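PDB 4QGO: DNA-entry nuclease (Competence-specific nuclease) from Streptococcus agalactiae ILRI112, which probably cleaves DNA and RNA without sequence specificity as a beta-beta-alpha metal-dependent nuclease. Local coordinates for residues A51-T56 with G120-W125; N55-Q60 with N131-V136; A112-A117 with V170-T175. The protein carries 1 engineered substitution. One frame throughout, in Å; residues are numbered along the deposited sequence. Where two conformers were deposited one is given.

The three contacts surround the seam between the seven-stranded antiparallel sheet and the chain that links strands 108-112 and 135-139, an antiparallel pair of the beta-beta-alpha fold. Interactions 1 and 2 both begin on 51-60, share N55 and T56, and have centres about 14 Å apart; the centre of interaction 3 lies about 10 Å from that of the first and about 13 Å from that of the second. Along the chain, 51-60 comes first, then 112-117, 120-125 and 131-136, and finally strand segment 170-175. Edge strand 52-54 and inner strand 170-177 are thus both packed against the chain that follows strand 108-112.

Interaction 1: A51-T56 with G120-W125; sequences AYVQNT and GNFKGW
Strand 52-54 runs along the outer edge of the seven-stranded antiparallel sheet of this beta-beta-alpha nuclease, and the loop 120-125 packs against it without strand pairing. The backbones come closest at Y52 and F122, whose CA atoms are 6.5 Å apart. From F122 to W125 the loop makes a type II beta turn, closed by a backbone hydrogen bond from W125 N to F122 O; the positive phi of G124 fits the third position of such a turn. Both aromatic residues that bracket the turn have CG anti to the backbone N, which carries the rings to the strand.

The F122 ring lies with one face over the main chain rather than over a side chain. Y52 CA sits 3.9 Å from the ring centroid in a CH-pi contact, and V53 N stands over the same face, offset toward the rim. Y52 CB touches F122 CZ, while the tyrosine ring itself turns off the other way.

V53 points toward the loop and meets both aromatics. Its CB stands almost on the normal of the five-membered ring of W125, a second CH-pi contact, and CG1 reaches W125 CE2 at 3.8 Å. A119 of helix 116-119 touches both V53 and W125, joining the helix to this packing.

Beyond V53, the buried N55 amide meets the indole at its edge, the two planes only 20° apart. W125 NE1 donates to N55 OD1 over 2.9 Å, the oxygen just 1° out of the indole plane and the N-H...O angle 149°.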
ATOM      1  N   ALA A  51      -4.992  -7.404  19.087  1.00  6.94           N
ATOM      2  CA  ALA A  51      -4.801  -6.531  17.933  1.00  6.97           C
ATOM      3  C   ALA A  51      -3.440  -5.842  18.012  1.00 10.18           C
ATOM      4  O   ALA A  51      -2.969  -5.484  19.103  1.00  9.17           O
ATOM      5  CB  ALA A  51      -5.915  -5.502  17.864  1.00  9.77           C
ATOM      6  N   TYR A  52      -2.800  -5.652  16.860  1.00  7.69           N
ATOM      7  CA  TYR A  52      -1.463  -5.062  16.822  1.00  6.27           C
ATOM      8  C   TYR A  52      -1.142  -4.508  15.443  1.00  7.14           C
ATOM      9  O   TYR A  52      -1.807  -4.844  14.461  1.00  5.94           O
ATOM     10  CB  TYR A  52      -0.396  -6.122  17.166  1.00  7.10           C
ATOM     11  CG  TYR A  52      -0.218  -7.193  16.090  1.00  6.88           C
ATOM     12  CD1 TYR A  52      -0.993  -8.346  16.088  1.00  8.45           C
ATOM     13  CD2 TYR A  52       0.712  -7.030  15.063  1.00  7.82           C
ATOM     14  CE1 TYR A  52      -0.847  -9.321  15.096  1.00  6.44           C
ATOM     15  CE2 TYR A  52       0.856  -8.002  14.058  1.00  5.47           C
ATOM     16  CZ  TYR A  52       0.076  -9.149  14.090  1.00  4.88           C
ATOM     17  OH  TYR A  52       0.208 -10.112  13.095  1.00  8.16           O
ATOM     18  N   VAL A  53      -0.117  -3.661  15.389  1.00  7.21           N
ATOM     19  CA  VAL A  53       0.567  -3.307  14.151  1.00  6.55           C
ATOM     20  C   VAL A  53       2.051  -3.497  14.362  1.00  9.52           C
ATOM     21  O   VAL A  53       2.580  -3.198  15.441  1.00  9.71           O
ATOM     22  CB  VAL A  53       0.327  -1.848  13.758  1.00 11.30           C
ATOM     23  CG1 VAL A  53       0.988  -1.514  12.407  1.00  9.20           C
ATOM     24  CG2 VAL A  53      -1.105  -1.623  13.674  1.00 19.70           C
ATOM     25  N   GLN A  54       2.719  -4.004  13.329  1.00  6.76           N
ATOM     26  CA  GLN A  54       4.165  -4.122  13.318  1.00  7.15           C
ATOM     27  C   GLN A  54       4.700  -3.578  12.001  1.00  6.35           C
ATOM     28  O   GLN A  54       4.427  -4.138  10.936  1.00  9.59           O
ATOM     29  CB  GLN A  54       4.583  -5.582  13.484  1.00  7.58           C
ATOM     30  CG  GLN A  54       6.081  -5.769  13.489  1.00  7.30           C
ATOM     31  CD  GLN A  54       6.730  -5.205  14.723  1.00  7.87           C
ATOM     32  OE1 GLN A  54       6.405  -5.603  15.846  1.00 10.33           O
ATOM     33  NE2 GLN A  54       7.640  -4.257  14.532  1.00  9.15           N
ATOM     34  N   ASN A  55       5.444  -2.477  12.064  1.00  6.26           N
ATOM     35  CA  ASN A  55       6.177  -1.987  10.899  1.00  6.87           C
ATOM     36  C   ASN A  55       7.596  -2.525  10.935  1.00  7.17           C
ATOM     37  O   ASN A  55       8.121  -2.863  12.009  1.00  7.57           O
ATOM     38  CB  ASN A  55       6.223  -0.458  10.881  1.00  6.45           C
ATOM     39  CG  ASN A  55       4.904   0.165  10.475  1.00  7.73           C
ATOM     40  OD1 ASN A  55       4.276   0.891  11.250  1.00  9.37           O
ATOM     41  ND2 ASN A  55       4.504  -0.070   9.230  1.00  7.18           N
ATOM     42  N   THR A  56       8.226  -2.625   9.767  1.00  7.37           N
ATOM     43  CA  THR A  56       9.597  -3.128   9.693  1.00  6.44           C
ATOM     44  C   THR A  56      10.340  -2.393   8.592  1.00  5.81           C
ATOM     45  O   THR A  56       9.731  -1.745   7.735  1.00  6.81           O
ATOM     46  CB  THR A  56       9.676  -4.650   9.419  1.00  7.08           C
ATOM     47  OG1 THR A  56       9.395  -4.920   8.043  1.00  7.64           O
ATOM     48  CG2 THR A  56       8.714  -5.447  10.319  1.00  7.99           C
ATOM     49  N   GLY A 120      -4.677   3.602  14.387  1.00  8.92           N
ATOM     50  CA  GLY A 120      -4.267   4.779  15.133  1.00  9.56           C
ATOM     51  C   GLY A 120      -4.505   4.740  16.635  1.00 13.74           C
ATOM     52  O   GLY A 120      -3.974   5.578  17.362  1.00 19.53           O
ATOM     53  N   ASN A 121      -5.292   3.778  17.107  0.65  9.33           N
ATOM     54  CA  ASN A 121      -5.539   3.647  18.541  0.65 11.38           C
ATOM     55  C   ASN A 121      -4.708   2.530  19.190  0.65 12.02           C
ATOM     56  O   ASN A 121      -4.944   2.168  20.346  0.65 12.73           O
ATOM     57  CB  ASN A 121      -7.034   3.438  18.808  0.65 12.14           C
ATOM     58  CG  ASN A 121      -7.448   3.890  20.195  0.65 14.44           C
ATOM     59  OD1 ASN A 121      -6.877   4.828  20.748  0.65 17.48           O
ATOM     60  ND2 ASN A 121      -8.446   3.218  20.763  0.65 15.09           N
ATOM     61  N   PHE A 122      -3.738   1.991  18.451  1.00  9.90           N
ATOM     62  CA  PHE A 122      -2.875   0.937  18.974  1.00 10.67           C
ATOM     63  C   PHE A 122      -1.841   1.577  19.886  1.00 10.16           C
ATOM     64  O   PHE A 122      -1.071   2.435  19.458  1.00 10.48           O
ATOM     65  CB  PHE A 122      -2.190   0.170  17.830  1.00 12.83           C
ATOM     66  CG  PHE A 122      -1.226  -0.901  18.297  1.00 10.29           C
ATOM     67  CD1 PHE A 122      -1.604  -1.824  19.256  1.00 12.21           C
ATOM     68  CD2 PHE A 122       0.055  -0.982  17.763  1.00 11.34           C
ATOM     69  CE1 PHE A 122      -0.721  -2.807  19.687  1.00 13.07           C
ATOM     70  CE2 PHE A 122       0.943  -1.966  18.186  1.00 10.84           C
ATOM     71  CZ  PHE A 122       0.557  -2.876  19.145  1.00 13.76           C
ATOM     72  N   LYS A 123      -1.842   1.154  21.145  1.00 13.69           N
ATOM     73  CA  LYS A 123      -0.998   1.742  22.179  1.00 16.09           C
ATOM     74  C   LYS A 123       0.489   1.674  21.853  1.00 10.64           C
ATOM     75  O   LYS A 123       1.019   0.601  21.560  1.00 16.40           O
ATOM     76  CB  LYS A 123      -1.269   1.054  23.522  1.00 22.61           C
ATOM     77  CG  LYS A 123      -0.442   1.594  24.676  1.00 32.07           C
ATOM     78  CD  LYS A 123      -0.650   3.088  24.842  1.00 28.87           C
ATOM     79  N   GLY A 124       1.145   2.832  21.884  1.00 14.17           N
ATOM     80  CA  GLY A 124       2.590   2.908  21.740  1.00 16.34           C
ATOM     81  C   GLY A 124       3.086   3.078  20.313  1.00 15.11           C
ATOM     82  O   GLY A 124       4.269   3.317  20.075  1.00 17.55           O
ATOM     83  N   TRP A 125       2.180   2.948  19.354  1.00 11.73           N
ATOM     84  CA  TRP A 125       2.568   2.988  17.949  1.00 11.65           C
ATOM     85  C   TRP A 125       2.632   4.397  17.382  1.00 13.96           C
ATOM     86  O   TRP A 125       1.758   5.231  17.641  1.00 15.85           O
ATOM     87  CB  TRP A 125       1.590   2.139  17.135  1.00 12.92           C
ATOM     88  CG  TRP A 125       1.915   2.021  15.681  1.00 11.66           C
ATOM     89  CD1 TRP A 125       3.038   1.472  15.134  1.00  9.90           C
ATOM     90  CD2 TRP A 125       1.085   2.422  14.587  1.00  7.86           C
ATOM     91  NE1 TRP A 125       2.968   1.528  13.759  1.00  8.91           N
ATOM     92  CE2 TRP A 125       1.775   2.100  13.399  1.00  7.75           C
ATOM     93  CE3 TRP A 125      -0.177   3.014  14.498  1.00  9.25           C
ATOM     94  CZ2 TRP A 125       1.248   2.362  12.133  1.00  6.96           C
ATOM     95  CZ3 TRP A 125      -0.704   3.270  13.244  1.00  8.28           C
ATOM     96  CH2 TRP A 125       0.017   2.952  12.073  1.00  7.72           C
TER

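Interaction 2: N55-Q60 with N131-V136; sequences NTIDNQ and NPQNVV
With CG beside its backbone N and anti to the carbonyl carbon (chi1 -75°), N55 extends its amide toward N134, whose CG is anti to its own backbone N and brings OD1 to meet it. The contact joins the loop after edge strand 52-54 to the start of strand 135-139, one strand of the antiparallel pair of the beta-beta-alpha fold.

N55 ND2 donates to N134 OD1 over 3.0 Å. The N-H...O angle is 150°, but the donor comes from above the carbonyl plane, and the two amide planes are turned 47° apart. N134 OD1 also accepts from I114 N, so one oxygen links the edge loop with the segment after strand 108-112; the other end of the N55 amide is held by W125.

The 131-134 bend is fixed from within: N131 OD1 accepts from Q133 N to form an Asx turn, and N134 N bonds to N131 O. N131 ND2 is hydrogen-bonded to D126 O.

At the outer side, the aliphatic part of Q133 lies against the loop, its CB 3.7 Å from N55 CB. I57 crosses it at about a right angle, CG2 packing on Q133 CG at 3.6 Å.

Water 1 bridges the two backbones: it accepts from T56 N (2.9 Å) and from N55 ND2, and donates to Q133 O at 2.8 Å.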
ATOM      1  N   ASN A  55       5.444  -2.477  12.064  1.00  6.26           N
ATOM      2  CA  ASN A  55       6.177  -1.987  10.899  1.00  6.87           C
ATOM      3  C   ASN A  55       7.596  -2.525  10.935  1.00  7.17           C
ATOM      4  O   ASN A  55       8.121  -2.863  12.009  1.00  7.57           O
ATOM      5  CB  ASN A  55       6.223  -0.458  10.881  1.00  6.45           C
ATOM      6  CG  ASN A  55       4.904   0.165  10.475  1.00  7.73           C
ATOM      7  OD1 ASN A  55       4.276   0.891  11.250  1.00  9.37           O
ATOM      8  ND2 ASN A  55       4.504  -0.070   9.230  1.00  7.18           N
ATOM      9  N   THR A  56       8.226  -2.625   9.767  1.00  7.37           N
ATOM     10  CA  THR A  56       9.597  -3.128   9.693  1.00  6.44           C
ATOM     11  C   THR A  56      10.340  -2.393   8.592  1.00  5.81           C
ATOM     12  O   THR A  56       9.731  -1.745   7.735  1.00  6.81           O
ATOM     13  CB  THR A  56       9.676  -4.650   9.419  1.00  7.08           C
ATOM     14  OG1 THR A  56       9.395  -4.920   8.043  1.00  7.64           O
ATOM     15  CG2 THR A  56       8.714  -5.447  10.319  1.00  7.99           C
ATOM     16  N   ILE A  57      11.662  -2.488   8.625  1.00  7.33           N
ATOM     17  CA  ILE A  57      12.496  -1.933   7.563  1.00  8.41           C
ATOM     18  C   ILE A  57      13.492  -2.969   7.063  1.00  8.85           C
ATOM     19  O   ILE A  57      13.837  -3.902   7.786  1.00  9.44           O
ATOM     20  CB  ILE A  57      13.244  -0.643   7.988  1.00 10.09           C
ATOM     21  CG1 ILE A  57      14.113  -0.882   9.223  1.00 11.87           C
ATOM     22  CG2 ILE A  57      12.255   0.503   8.232  1.00 12.59           C
ATOM     23  CD1 ILE A  57      14.958   0.328   9.593  1.00 12.33           C
ATOM     24  N   ASP A  58      13.958  -2.802   5.827  1.00  8.91           N
ATOM     25  CA  ASP A  58      14.903  -3.760   5.252  1.00  8.92           C
ATOM     26  C   ASP A  58      16.357  -3.318   5.477  1.00  8.29           C
ATOM     27  O   ASP A  58      16.611  -2.352   6.185  1.00 11.10           O
ATOM     28  CB  ASP A  58      14.585  -4.055   3.778  1.00  7.64           C
ATOM     29  CG  ASP A  58      14.676  -2.825   2.887  1.00  7.27           C
ATOM     30  OD1 ASP A  58      15.436  -1.891   3.224  1.00 10.06           O
ATOM     31  OD2 ASP A  58      13.985  -2.816   1.842  1.00  8.94           O
ATOM     32  N   ASN A  59      17.309  -4.030   4.881  1.00 12.97           N
ATOM     33  CA  ASN A  59      18.715  -3.744   5.160  1.00 12.98           C
ATOM     34  C   ASN A  59      19.195  -2.426   4.559  1.00 12.46           C
ATOM     35  O   ASN A  59      20.256  -1.918   4.920  1.00 17.76           O
ATOM     36  CB  ASN A  59      19.609  -4.910   4.722  1.00 18.45           C
ATOM     37  CG  ASN A  59      19.564  -6.077   5.704  1.00 30.44           C
ATOM     38  OD1 ASN A  59      19.287  -5.898   6.891  1.00 23.12           O
ATOM     39  ND2 ASN A  59      19.836  -7.279   5.207  1.00 29.81           N
ATOM     40  N   GLN A  60      18.402  -1.872   3.652  1.00 12.74           N
ATOM     41  CA  GLN A  60      18.698  -0.568   3.085  1.00 12.62           C
ATOM     42  C   GLN A  60      17.893   0.524   3.777  1.00 11.26           C
ATOM     43  O   GLN A  60      17.810   1.650   3.289  1.00 12.87           O
ATOM     44  CB  GLN A  60      18.445  -0.581   1.579  1.00 17.46           C
ATOM     45  CG  GLN A  60      19.392  -1.531   0.829  1.00 22.27           C
ATOM     46  CD  GLN A  60      19.007  -3.016   0.952  1.00 40.43           C
ATOM     47  OE1 GLN A  60      17.842  -3.398   0.776  1.00 22.68           O
ATOM     48  NE2 GLN A  60      19.994  -3.854   1.257  1.00 33.51           N
ATOM     49  N   ASN A 131       6.238   8.512  10.626  1.00 12.22           N
ATOM     50  CA  ASN A 131       6.792   7.229  11.053  1.00 10.88           C
ATOM     51  C   ASN A 131       7.626   6.672   9.901  1.00 11.38           C
ATOM     52  O   ASN A 131       7.068   6.283   8.877  1.00  8.70           O
ATOM     53  CB  ASN A 131       5.658   6.265  11.413  1.00 10.42           C
ATOM     54  CG  ASN A 131       6.159   4.883  11.821  1.00  8.84           C
ATOM     55  OD1 ASN A 131       7.284   4.487  11.506  1.00 10.85           O
ATOM     56  ND2 ASN A 131       5.308   4.135  12.512  1.00 10.31           N
ATOM     57  N   PRO A 132       8.962   6.636  10.049  1.00  8.13           N
ATOM     58  CA  PRO A 132       9.816   6.328   8.896  1.00  7.96           C
ATOM     59  C   PRO A 132       9.723   4.875   8.445  1.00  6.32           C
ATOM     60  O   PRO A 132      10.219   4.539   7.369  1.00 11.23           O
ATOM     61  CB  PRO A 132      11.225   6.643   9.415  1.00 15.01           C
ATOM     62  CG  PRO A 132      11.126   6.399  10.892  1.00 14.94           C
ATOM     63  CD  PRO A 132       9.751   6.883  11.272  1.00 10.82           C
ATOM     64  N   GLN A 133       9.108   4.018   9.252  1.00  6.22           N
ATOM     65  CA  GLN A 133       8.943   2.627   8.864  1.00  6.65           C
ATOM     66  C   GLN A 133       7.588   2.381   8.216  1.00  6.85           C
ATOM     67  O   GLN A 133       7.335   1.288   7.709  1.00  7.28           O
ATOM     68  CB  GLN A 133       9.092   1.701  10.079  1.00  9.51           C
ATOM     69  CG  GLN A 133      10.352   1.947  10.874  1.00 10.28           C
ATOM     70  CD  GLN A 133      10.817   0.721  11.630  1.00 18.11           C
ATOM     71  OE1 GLN A 133      10.120  -0.293  11.696  1.00 16.38           O
ATOM     72  NE2 GLN A 133      12.005   0.809  12.205  1.00 16.33           N
ATOM     73  N   ASN A 134       6.725   3.398   8.222  1.00  6.36           N
ATOM     74  CA  ASN A 134       5.334   3.245   7.774  1.00  4.19           C
ATOM     75  C   ASN A 134       4.940   4.157   6.623  1.00  5.26           C
ATOM     76  O   ASN A 134       3.775   4.199   6.254  1.00  5.94           O
ATOM     77  CB  ASN A 134       4.357   3.479   8.951  1.00  5.95           C
ATOM     78  CG  ASN A 134       2.915   3.033   8.644  1.00  5.31           C
ATOM     79  OD1 ASN A 134       2.687   1.968   8.089  1.00  5.31           O
ATOM     80  ND2 ASN A 134       1.940   3.863   9.014  1.00  7.20           N
ATOM     81  N   VAL A 135       5.891   4.896   6.053  1.00  5.65           N
ATOM     82  CA  VAL A 135       5.547   5.877   5.022  1.00  5.57           C
ATOM     83  C   VAL A 135       6.489   5.781   3.835  1.00  8.30           C
ATOM     84  O   VAL A 135       7.712   5.756   4.004  1.00  7.38           O
ATOM     85  CB  VAL A 135       5.583   7.319   5.579  1.00  5.75           C
ATOM     86  CG1 VAL A 135       5.224   8.318   4.474  1.00  6.95           C
ATOM     87  CG2 VAL A 135       4.644   7.456   6.767  1.00  7.15           C
ATOM     88  N   VAL A 136       5.908   5.723   2.639  1.00  5.31           N
ATOM     89  CA  VAL A 136       6.678   5.742   1.399  1.00  5.35           C
ATOM     90  C   VAL A 136       6.226   6.888   0.507  1.00  5.53           C
ATOM     91  O   VAL A 136       5.197   7.530   0.755  1.00  6.52           O
ATOM     92  CB  VAL A 136       6.566   4.414   0.614  1.00  4.87           C
ATOM     93  CG1 VAL A 136       7.191   3.269   1.408  1.00  5.25           C
ATOM     94  CG2 VAL A 136       5.097   4.097   0.256  1.00  7.16           C
TER
HETATM   95  O   HOH W   1       6.621  -1.458   7.629  1.00  6.41           O

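Interaction 3: A112-A117 with V170-T175; sequences ALIAYA and VRYRVT. Engineered in segment 112-117: A112 (natural residue His). With SO4 (sulfate ion), chain C; SO4 (sulfate ion), chain E.
L113 and I114 fit against a row made by Y172 and V174, two residues on the same face of strand 170-177 whose side chains point toward the 112-117 segment. V174 is the bump: its forked side chain projects into the bend at L113, with CG1 3.9 Å from L113 CB and CG2 3.5 Å from L113 O, so the two methyls straddle that carbonyl oxygen. L113 lies across the valine obliquely; M189 of strand 188-195 also touches both, walling the leucine side of the fit.

Next to this, beside V174 CG2, I114 CD1 sits between valine and tyrosine, 3.9 Å from both V174 CG2 and Y172 CD2. A bent chain (chi1 -52°, chi2 -66°) swings this terminal methyl toward the strand. The isoleucine and tyrosine side chains run alongside each other, pointing opposite ways, and V174 CG2 rests over one face of the Y172 ring, near its rim. V160 and E157 of helix 153-165 also border the tyrosine.

Water 2 links the polar rim of the contact: it accepts from Y172 OH and A115 N and donates to L113 O at 2.7 Å; it lies in the plane of the tyrosine ring.

The alternate residues R171 and R173 point off the other face of the strand and converge on a sulfate ion, probably from the crystallisation liquor. R173 NH1 bonds O4 at 2.8 Å, R171 NH2 only weakly. The packing of L113 and I114 on V174 and Y172 seats the chain leaving strand 108-112 on the central antiparallel sheet. A112, an engineered replacement of the natural histidine, ends that strand, in the beta-beta-alpha region characteristic of His-Me finger nucleases.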
ATOM      1  N   ALA A 112       1.003   6.002   3.674  1.00  5.63           N
ATOM      2  CA  ALA A 112       1.099   5.075   4.800  1.00  6.01           C
ATOM      3  C   ALA A 112       0.941   3.630   4.354  1.00  6.03           C
ATOM      4  O   ALA A 112       0.094   3.321   3.517  1.00  8.17           O
ATOM      5  CB  ALA A 112       0.032   5.394   5.834  1.00  7.09           C
ATOM      6  N   LEU A 113       1.747   2.740   4.926  1.00  5.54           N
ATOM      7  CA  LEU A 113       1.539   1.309   4.707  1.00  6.28           C
ATOM      8  C   LEU A 113       0.285   0.878   5.457  1.00  6.28           C
ATOM      9  O   LEU A 113      -0.634   0.288   4.874  1.00  6.28           O
ATOM     10  CB  LEU A 113       2.744   0.489   5.182  1.00  4.96           C
ATOM     11  CG  LEU A 113       3.923   0.373   4.202  1.00  5.97           C
ATOM     12  CD1 LEU A 113       4.529   1.714   3.832  1.00  5.97           C
ATOM     13  CD2 LEU A 113       5.006  -0.531   4.806  1.00  6.13           C
ATOM     14  N   ILE A 114       0.262   1.186   6.754  1.00  5.68           N
ATOM     15  CA  ILE A 114      -0.895   0.901   7.602  1.00  4.00           C
ATOM     16  C   ILE A 114      -1.588   2.220   7.941  1.00  6.37           C
ATOM     17  O   ILE A 114      -1.006   3.084   8.589  1.00  7.32           O
ATOM     18  CB  ILE A 114      -0.484   0.191   8.910  1.00  7.03           C
ATOM     19  CG1 ILE A 114       0.394  -1.036   8.624  1.00  6.17           C
ATOM     20  CG2 ILE A 114      -1.721  -0.215   9.690  1.00  9.51           C
ATOM     21  CD1 ILE A 114      -0.321  -2.155   7.888  1.00  7.97           C
ATOM     22  N   ALA A 115      -2.832   2.360   7.484  1.00  6.05           N
ATOM     23  CA  ALA A 115      -3.603   3.597   7.628  1.00  7.29           C
ATOM     24  C   ALA A 115      -3.892   4.010   9.068  1.00  6.20           C
ATOM     25  O   ALA A 115      -4.157   3.178   9.935  1.00  8.04           O
ATOM     26  CB  ALA A 115      -4.913   3.494   6.840  1.00  5.98           C
ATOM     27  N   TYR A 116      -3.853   5.319   9.290  1.00  8.29           N
ATOM     28  CA  TYR A 116      -4.156   5.907  10.580  1.00  8.33           C
ATOM     29  C   TYR A 116      -5.516   5.449  11.093  1.00  8.34           C
ATOM     30  O   TYR A 116      -5.655   5.082  12.258  1.00  7.56           O
ATOM     31  CB  TYR A 116      -4.121   7.442  10.473  1.00  9.04           C
ATOM     32  CG  TYR A 116      -4.428   8.138  11.782  1.00 10.28           C
ATOM     33  CD1 TYR A 116      -3.478   8.201  12.788  1.00 15.09           C
ATOM     34  CD2 TYR A 116      -5.676   8.707  12.016  1.00 12.17           C
ATOM     35  CE1 TYR A 116      -3.749   8.821  13.991  1.00 15.26           C
ATOM     36  CE2 TYR A 116      -5.949   9.340  13.214  1.00 14.87           C
ATOM     37  CZ  TYR A 116      -4.982   9.383  14.197  1.00 17.54           C
ATOM     38  OH  TYR A 116      -5.239  10.002  15.402  1.00 22.88           O
ATOM     39  N   ALA A 117      -6.525   5.469  10.229  1.00  7.91           N
ATOM     40  CA  ALA A 117      -7.869   5.106  10.670  1.00  8.37           C
ATOM     41  C   ALA A 117      -7.952   3.650  11.129  1.00  7.44           C
ATOM     42  O   ALA A 117      -8.796   3.295  11.943  1.00  8.43           O
ATOM     43  CB  ALA A 117      -8.881   5.372   9.566  1.00 11.60           C
ATOM     44  N   VAL A 170      -9.675  -8.507  11.240  1.00  7.39           N
ATOM     45  CA  VAL A 170      -9.017  -8.558   9.937  1.00  6.20           C
ATOM     46  C   VAL A 170      -7.504  -8.668  10.081  1.00  6.11           C
ATOM     47  O   VAL A 170      -6.855  -7.781  10.622  1.00  6.15           O
ATOM     48  CB  VAL A 170      -9.375  -7.334   9.068  1.00  5.03           C
ATOM     49  CG1 VAL A 170      -8.711  -7.469   7.700  1.00  8.35           C
ATOM     50  CG2 VAL A 170     -10.887  -7.235   8.899  1.00  6.46           C
ATOM     51  N   ARG A 171      -6.956  -9.788   9.615  1.00  5.05           N
ATOM     52  CA  ARG A 171      -5.511  -9.956   9.514  1.00  6.17           C
ATOM     53  C   ARG A 171      -5.069  -9.258   8.217  1.00  5.05           C
ATOM     54  O   ARG A 171      -5.695  -9.418   7.182  1.00  5.35           O
ATOM     55  CB  ARG A 171      -5.169 -11.449   9.509  1.00  6.68           C
ATOM     56  CG  ARG A 171      -3.694 -11.777   9.427  1.00  5.39           C
ATOM     57  CD  ARG A 171      -2.914 -11.448  10.718  1.00  6.14           C
ATOM     58  NE  ARG A 171      -1.551 -11.937  10.543  1.00  5.64           N
ATOM     59  CZ  ARG A 171      -0.587 -11.276   9.910  1.00  7.08           C
ATOM     60  NH1 ARG A 171      -0.804 -10.047   9.445  1.00  7.11           N
ATOM     61  NH2 ARG A 171       0.603 -11.833   9.753  1.00  6.83           N
ATOM     62  N   TYR A 172      -4.004  -8.461   8.295  1.00  3.32           N
ATOM     63  CA  TYR A 172      -3.658  -7.497   7.242  1.00  4.55           C
ATOM     64  C   TYR A 172      -2.148  -7.458   7.073  1.00  5.38           C
ATOM     65  O   TYR A 172      -1.407  -7.451   8.061  1.00  5.49           O
ATOM     66  CB  TYR A 172      -4.163  -6.117   7.686  1.00  4.69           C
ATOM     67  CG  TYR A 172      -4.170  -4.974   6.679  1.00  4.13           C
ATOM     68  CD1 TYR A 172      -4.657  -5.140   5.388  1.00  5.49           C
ATOM     69  CD2 TYR A 172      -3.766  -3.696   7.062  1.00  5.05           C
ATOM     70  CE1 TYR A 172      -4.689  -4.068   4.490  1.00  5.42           C
ATOM     71  CE2 TYR A 172      -3.806  -2.628   6.177  1.00  6.35           C
ATOM     72  CZ  TYR A 172      -4.273  -2.816   4.902  1.00  5.47           C
ATOM     73  OH  TYR A 172      -4.318  -1.755   4.010  1.00  6.77           O
ATOM     74  N   ARG A 173      -1.688  -7.445   5.824  1.00  3.43           N
ATOM     75  CA  ARG A 173      -0.262  -7.398   5.532  1.00  3.48           C
ATOM     76  C   ARG A 173      -0.028  -6.490   4.336  1.00  3.74           C
ATOM     77  O   ARG A 173      -0.636  -6.675   3.284  1.00  5.53           O
ATOM     78  CB  ARG A 173       0.301  -8.803   5.275  1.00  6.74           C
ATOM     79  CG  ARG A 173       1.818  -8.860   5.018  1.00  5.22           C
ATOM     80  CD  ARG A 173       2.356 -10.294   5.150  1.00  7.26           C
ATOM     81  NE  ARG A 173       1.710 -11.233   4.227  1.00  8.37           N
ATOM     82  CZ  ARG A 173       1.531 -12.531   4.467  1.00  7.97           C
ATOM     83  NH1 ARG A 173       1.942 -13.080   5.614  1.00  9.07           N
ATOM     84  NH2 ARG A 173       0.928 -13.294   3.561  1.00  8.97           N
ATOM     85  N   VAL A 174       0.836  -5.495   4.520  1.00  4.62           N
ATOM     86  CA  VAL A 174       1.137  -4.522   3.477  1.00  4.45           C
ATOM     87  C   VAL A 174       2.641  -4.502   3.229  1.00  4.58           C
ATOM     88  O   VAL A 174       3.434  -4.282   4.149  1.00  6.47           O
ATOM     89  CB  VAL A 174       0.662  -3.120   3.879  1.00  4.75           C
ATOM     90  CG1 VAL A 174       1.056  -2.107   2.816  1.00  6.33           C
ATOM     91  CG2 VAL A 174      -0.860  -3.108   4.099  1.00  5.70           C
ATOM     92  N   THR A 175       3.033  -4.758   1.986  1.00  4.45           N
ATOM     93  CA  THR A 175       4.446  -4.896   1.658  1.00  5.76           C
ATOM     94  C   THR A 175       4.785  -4.029   0.458  1.00  6.42           C
ATOM     95  O   THR A 175       4.302  -4.279  -0.641  1.00  5.83           O
ATOM     96  CB  THR A 175       4.796  -6.348   1.317  1.00  5.93           C
ATOM     97  OG1 THR A 175       4.314  -7.226   2.356  1.00  7.45           O
ATOM     98  CG2 THR A 175       6.307  -6.526   1.176  1.00  8.36           C
TER
HETATM   99  S   SO4 C 301       4.475 -12.604   8.144  0.75  5.40           S
HETATM  100  O1  SO4 C 301       5.150 -11.512   7.461  0.75  5.07           O
HETATM  101  O2  SO4 C 301       4.928 -12.685   9.523  0.75  6.46           O
HETATM  102  O3  SO4 C 301       4.759 -13.885   7.484  0.75  8.15           O
HETATM  103  O4  SO4 C 301       3.036 -12.382   8.144  0.75  7.72           O
HETATM  104  S   SO4 E 303      -2.849  11.402  17.898  0.70 47.40           S
HETATM  105  O1  SO4 E 303      -2.214  12.325  16.963  0.70 45.16           O
HETATM  106  O2  SO4 E 303      -3.135  10.139  17.219  0.70 24.55           O
HETATM  107  O3  SO4 E 303      -1.953  11.153  19.024  0.70 57.04           O
HETATM  108  O4  SO4 E 303      -4.089  11.994  18.391  0.70 30.28           O
HETATM  109  O   HOH W   2      -3.293   0.526   5.131  1.00  6.40           O